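Local atomic coordinates of DUF3248 domain-containing protein (Thermus thermophilus, PDB entry 2E6X), a protein that is of unknown function, belongs to the DUF3248 family and forms an assembly of two copies. Residues 15-20 with 24-29; 53-56 with 60-63. All blocks are in the same frame, centred on the assembly; numbering follows the deposited sequence.

Contact 1. Residues 15-20 with 24-29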
loop_
_atom_site.group_PDB
_atom_site.type_symbol
_atom_site.label_atom_id
_atom_site.label_comp_id
_atom_site.label_asym_id
_atom_site.label_seq_id
_atom_site.Cartn_x
_atom_site.Cartn_y
_atom_site.Cartn_z
ATOM N N TRP A 15 -5.204 -3.129 -4.530
ATOM C CA TRP A 15 -4.316 -3.336 -3.399
ATOM C C TRP A 15 -4.685 -4.587 -2.621
ATOM O O TRP A 15 -5.870 -4.827 -2.354
ATOM C CB TRP A 15 -4.391 -2.166 -2.423
ATOM C CG TRP A 15 -3.876 -0.897 -2.961
ATOM C CD1 TRP A 15 -4.576 0.044 -3.673
ATOM C CD2 TRP A 15 -2.528 -0.430 -2.892
ATOM N NE1 TRP A 15 -3.737 1.066 -4.052
ATOM C CE2 TRP A 15 -2.476 0.798 -3.587
ATOM C CE3 TRP A 15 -1.355 -0.933 -2.315
ATOM C CZ2 TRP A 15 -1.296 1.533 -3.716
ATOM C CZ3 TRP A 15 -0.175 -0.194 -2.448
ATOM C CH2 TRP A 15 -0.160 1.023 -3.144
ATOM N N ARG A 16 -3.669 -5.387 -2.263
ATOM C CA ARG A 16 -3.858 -6.593 -1.459
ATOM C C ARG A 16 -2.667 -6.665 -0.520
ATOM O O ARG A 16 -1.550 -6.274 -0.884
ATOM C CB ARG A 16 -3.882 -7.866 -2.318
ATOM C CG ARG A 16 -5.080 -7.988 -3.305
ATOM C CD ARG A 16 -6.417 -8.191 -2.597
ATOM N NE ARG A 16 -7.484 -8.441 -3.575
ATOM C CZ ARG A 16 -8.214 -7.494 -4.159
ATOM N NH1 ARG A 16 -8.015 -6.215 -3.854
ATOM N NH2 ARG A 16 -9.122 -7.834 -5.078
HETATM N N MSE A 17 -2.883 -7.160 0.690
HETATM C CA MSE A 17 -1.771 -7.265 1.623
HETATM C C MSE A 17 -1.962 -8.411 2.579
HETATM O O MSE A 17 -3.069 -8.906 2.749
HETATM C CB MSE A 17 -1.653 -5.993 2.414
HETATM C CG MSE A 17 -2.963 -5.664 3.037
HETATM SE SE MSE A 17 -2.891 -3.928 3.693
HETATM C CE MSE A 17 -1.192 -3.991 4.642
ATOM N N GLY A 18 -0.863 -8.792 3.225
ATOM C CA GLY A 18 -0.890 -9.885 4.170
ATOM C C GLY A 18 0.538 -10.346 4.409
ATOM O O GLY A 18 1.506 -9.889 3.758
ATOM N N ARG A 19 0.698 -11.247 5.361
ATOM C CA ARG A 19 2.033 -11.704 5.650
ATOM C C ARG A 19 2.472 -12.803 4.702
ATOM O O ARG A 19 1.666 -13.610 4.251
ATOM C CB ARG A 19 2.144 -12.205 7.102
ATOM C CG ARG A 19 3.576 -12.106 7.661
ATOM C CD ARG A 19 3.784 -13.055 8.865
ATOM N NE ARG A 19 4.060 -14.373 8.330
ATOM C CZ ARG A 19 3.905 -15.523 8.972
ATOM N NH1 ARG A 19 3.465 -15.546 10.241
ATOM N NH2 ARG A 19 4.158 -16.664 8.312
ATOM N N ALA A 20 3.761 -12.811 4.365
ATOM C CA ALA A 20 4.302 -13.867 3.510
ATOM C C ALA A 20 4.121 -15.164 4.326
ATOM O O ALA A 20 4.217 -15.138 5.554
ATOM C CB ALA A 20 5.773 -13.620 3.289
ATOM N N ASP A 24 8.747 -13.589 8.140
ATOM C CA ASP A 24 8.095 -12.558 8.910
ATOM C C ASP A 24 8.145 -11.233 8.132
ATOM O O ASP A 24 8.817 -10.301 8.528
ATOM C CB ASP A 24 8.814 -12.455 10.252
ATOM C CG ASP A 24 8.075 -11.587 11.230
ATOM O OD1 ASP A 24 6.852 -11.731 11.304
ATOM O OD2 ASP A 24 8.709 -10.763 11.899
ATOM N N VAL A 25 7.415 -11.165 7.022
ATOM C CA VAL A 25 7.412 -9.970 6.181
ATOM C C VAL A 25 5.993 -9.591 5.715
ATOM O O VAL A 25 5.228 -10.465 5.272
ATOM C CB VAL A 25 8.288 -10.218 4.956
ATOM C CG1 VAL A 25 8.205 -9.045 4.005
ATOM C CG2 VAL A 25 9.774 -10.430 5.394
ATOM N N LEU A 26 5.665 -8.301 5.809
ATOM C CA LEU A 26 4.368 -7.823 5.336
ATOM C C LEU A 26 4.506 -7.602 3.828
ATOM O O LEU A 26 5.413 -6.901 3.384
ATOM C CB LEU A 26 3.961 -6.491 5.990
ATOM C CG LEU A 26 2.701 -5.908 5.298
ATOM C CD1 LEU A 26 1.454 -6.729 5.762
ATOM C CD2 LEU A 26 2.523 -4.425 5.643
ATOM N N VAL A 27 3.619 -8.215 3.046
ATOM C CA VAL A 27 3.683 -8.037 1.601
ATOM C C VAL A 27 2.526 -7.148 1.124
ATOM O O VAL A 27 1.367 -7.304 1.541
ATOM C CB VAL A 27 3.633 -9.414 0.859
ATOM C CG1 VAL A 27 3.572 -9.220 -0.643
ATOM C CG2 VAL A 27 4.880 -10.285 1.256
ATOM N N VAL A 28 2.855 -6.146 0.333
ATOM C CA VAL A 28 1.820 -5.311 -0.260
ATOM C C VAL A 28 1.891 -5.544 -1.756
ATOM O O VAL A 28 2.980 -5.433 -2.384
ATOM C CB VAL A 28 2.042 -3.846 0.075
ATOM C CG1 VAL A 28 1.129 -2.949 -0.784
ATOM C CG2 VAL A 28 1.741 -3.663 1.579
ATOM N N ARG A 29 0.768 -5.944 -2.336
ATOM C CA ARG A 29 0.767 -6.147 -3.780
ATOM C C ARG A 29 -0.088 -5.061 -4.400
ATOM O O ARG A 29 -1.179 -4.766 -3.891
ATOM C CB ARG A 29 0.225 -7.535 -4.149
ATOM C CG ARG A 29 1.105 -8.624 -3.651
ATOM C CD ARG A 29 0.478 -9.979 -3.868
ATOM N NE ARG A 29 1.448 -11.024 -3.530
ATOM C CZ ARG A 29 1.131 -12.295 -3.374
ATOM N NH1 ARG A 29 -0.143 -12.676 -3.530
ATOM N NH2 ARG A 29 2.075 -13.174 -3.025
#
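R16 and R29, and further along G18 and V27, are the hydrogen-bonded pairs of an antiparallel ladder whose two strands run at 165° to each other, 4.7 Å apart at the axes. R29 N gives R16 O a short bond of 2.8 Å, whereas G18 N reaches V27 O at a longer 3.2 Å. A20 N also bonds V25 O, which continues the pairing toward the turn.

The side chains of M17, R19, L26 and V28 share one face. W15 turns the edge of its indole to V28: CZ3 lies 3.5 Å from V28 CG1, with the methyl in the ring plane. M17 is a selenomethionine whose CG sits between the backbone N and the carbonyl carbon (chi1 53°); the bend at chi3 then brings CE to 3.9 Å from L26 CD2. R19 lays its CG 3.3 Å from V25 O, then bends at chi3, and NE and NH2 both take A20 O side-on, NE at 2.9 Å. An alanine here, lacking CG, NE and NH2, would probably leave the A20 carbonyl less firmly fixed and V25 O less well packed. A20 CB meets V27 CG2 at 4.0 Å.

This is the hairpin of strands 13-19 and 26-32. Helix 50-58 lies over the M17 and L26 face through M53 and V57, while F39 of helix 36-41 packs on R16 and R29. Strand 62-66 pairs with the far edge of 26-32, and W15 and M17 pack against M17 and W15 of the second subunit.

Contact 2. Residues 53-56 with 60-63; sequences MRRL and GRVR
L56 and R61 are joined by one backbone hydrogen bond: R61 N reaches L56 O at 2.9 Å, in the carbonyl plane but bent to 131° at the hydrogen. G60 N lies 3.2 Å from the same L56 O, at too poor an angle to count as a bond. V62 CG2 makes a van der Waals contact with this oxygen as well, at 3.8 Å. Past the turn, V62 N makes a weak bond back to G60 O, with R61 at the centre of an inverse gamma turn.

The apolar contact is between L56 and the aliphatic part of R61, which cross at about a right angle. L56 CD2 touches R61 CD at 3.7 Å and R61 CB at 3.9 Å. R61 has its CG anti to the carbonyl carbon (chi1 -67°) and runs extended from CG to NE, which lays its methylenes across that leucine methyl.

Charge enters through R55 and R61. R55 NH1 and R61 NE are 4.5 Å apart, but E59 accepts a salt bridge from each, so the carboxylate between them probably offsets the repulsion. R55 NH2 has a further salt bridge to D24, and L56 CG lies against one face of the R55 guanidinium, offset toward its rim.

The whole is a helix C-terminus closed by a Schellman motif. G60, the first residue to leave helical angles, has a positive phi (74°), where a CB would jam against the preceding carbonyl O. The chain turns sharply out of helix 50-58 and enters strand 62-66.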
loop_
_atom_site.group_PDB
_atom_site.type_symbol
_atom_site.label_atom_id
_atom_site.label_comp_id
_atom_site.label_asym_id
_atom_site.label_seq_id
_atom_site.Cartn_x
_atom_site.Cartn_y
_atom_site.Cartn_z
HETATM N N MSE A 53 0.656 -5.715 11.625
HETATM C CA MSE A 53 0.962 -4.925 10.434
HETATM C C MSE A 53 1.702 -3.662 10.822
HETATM O O MSE A 53 2.644 -3.279 10.155
HETATM C CB MSE A 53 -0.301 -4.531 9.658
HETATM C CG MSE A 53 -1.027 -5.678 8.976
HETATM SE SE MSE A 53 -2.434 -4.979 7.793
HETATM C CE MSE A 53 -1.850 -3.130 7.827
ATOM N N ARG A 54 1.301 -3.029 11.920
ATOM C CA ARG A 54 1.973 -1.808 12.312
ATOM C C ARG A 54 3.434 -2.135 12.663
ATOM O O ARG A 54 4.357 -1.466 12.213
ATOM C CB ARG A 54 1.236 -1.148 13.507
ATOM C CG ARG A 54 2.025 -0.057 14.184
ATOM C CD ARG A 54 1.251 0.467 15.416
ATOM N NE ARG A 54 2.032 1.427 16.187
ATOM C CZ ARG A 54 2.837 1.101 17.197
ATOM N NH1 ARG A 54 2.974 -0.186 17.575
ATOM N NH2 ARG A 54 3.504 2.065 17.845
ATOM N N ARG A 55 3.626 -3.192 13.449
ATOM C CA ARG A 55 4.962 -3.624 13.860
ATOM C C ARG A 55 5.891 -3.866 12.643
ATOM O O ARG A 55 7.032 -3.404 12.583
ATOM C CB ARG A 55 4.862 -4.917 14.685
ATOM C CG ARG A 55 6.229 -5.592 14.929
ATOM C CD ARG A 55 6.167 -6.877 15.778
ATOM N NE ARG A 55 5.706 -8.072 15.058
ATOM C CZ ARG A 55 6.435 -8.761 14.172
ATOM N NH1 ARG A 55 7.673 -8.384 13.889
ATOM N NH2 ARG A 55 5.920 -9.829 13.559
ATOM N N LEU A 56 5.366 -4.587 11.674
ATOM C CA LEU A 56 6.132 -4.928 10.484
ATOM C C LEU A 56 6.488 -3.681 9.661
ATOM O O LEU A 56 7.619 -3.557 9.169
ATOM C CB LEU A 56 5.339 -5.970 9.683
ATOM C CG LEU A 56 5.292 -7.377 10.336
ATOM C CD1 LEU A 56 4.322 -8.255 9.575
ATOM C CD2 LEU A 56 6.719 -8.050 10.348
ATOM N N GLY A 60 10.314 -1.877 9.153
ATOM C CA GLY A 60 10.797 -1.924 7.789
ATOM C C GLY A 60 10.724 -3.298 7.127
ATOM O O GLY A 60 11.269 -3.486 6.016
ATOM N N ARG A 61 10.044 -4.258 7.759
ATOM C CA ARG A 61 9.897 -5.629 7.179
ATOM C C ARG A 61 8.682 -5.670 6.239
ATOM O O ARG A 61 7.641 -6.275 6.570
ATOM C CB ARG A 61 9.663 -6.677 8.281
ATOM C CG ARG A 61 10.849 -6.893 9.219
ATOM C CD ARG A 61 10.435 -7.750 10.400
ATOM N NE ARG A 61 11.363 -7.627 11.514
ATOM C CZ ARG A 61 12.619 -8.058 11.469
ATOM N NH1 ARG A 61 13.082 -8.638 10.358
ATOM N NH2 ARG A 61 13.420 -7.912 12.524
ATOM N N VAL A 62 8.803 -5.010 5.090
ATOM C CA VAL A 62 7.708 -4.895 4.118
ATOM C C VAL A 62 8.292 -4.980 2.702
ATOM O O VAL A 62 9.372 -4.455 2.432
ATOM C CB VAL A 62 7.045 -3.509 4.150
ATOM C CG1 VAL A 62 5.746 -3.535 3.327
ATOM C CG2 VAL A 62 6.773 -3.085 5.537
ATOM N N ARG A 63 7.558 -5.641 1.823
ATOM C CA ARG A 63 7.951 -5.794 0.458
ATOM C C ARG A 63 6.749 -5.381 -0.383
ATOM O O ARG A 63 5.658 -5.932 -0.242
ATOM C CB ARG A 63 8.319 -7.228 0.145
ATOM C CG ARG A 63 8.626 -7.440 -1.364
ATOM C CD ARG A 63 9.230 -8.818 -1.631
ATOM N NE ARG A 63 9.328 -9.073 -3.076
ATOM C CZ ARG A 63 10.333 -8.633 -3.826
ATOM N NH1 ARG A 63 11.336 -7.915 -3.280
ATOM N NH2 ARG A 63 10.366 -8.939 -5.113
#

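Contacts 1 and 2 follow one another along the chain, and their centres are about 9 Å apart. They meet because strand 62-66 runs parallel to 26-32: L26 N lies 2.9 Å from R61 O and V28 N 2.9 Å from R63 O, both probable hydrogen bonds, so the strand opened by contact 2 extends the hairpin of contact 1 to a three-stranded mixed sheet. The helix side is joined too, by M17 CE and M53 CE at 3.4 Å. Like contact 1, contact 2 borders the second subunit, in its case through R54 and V62.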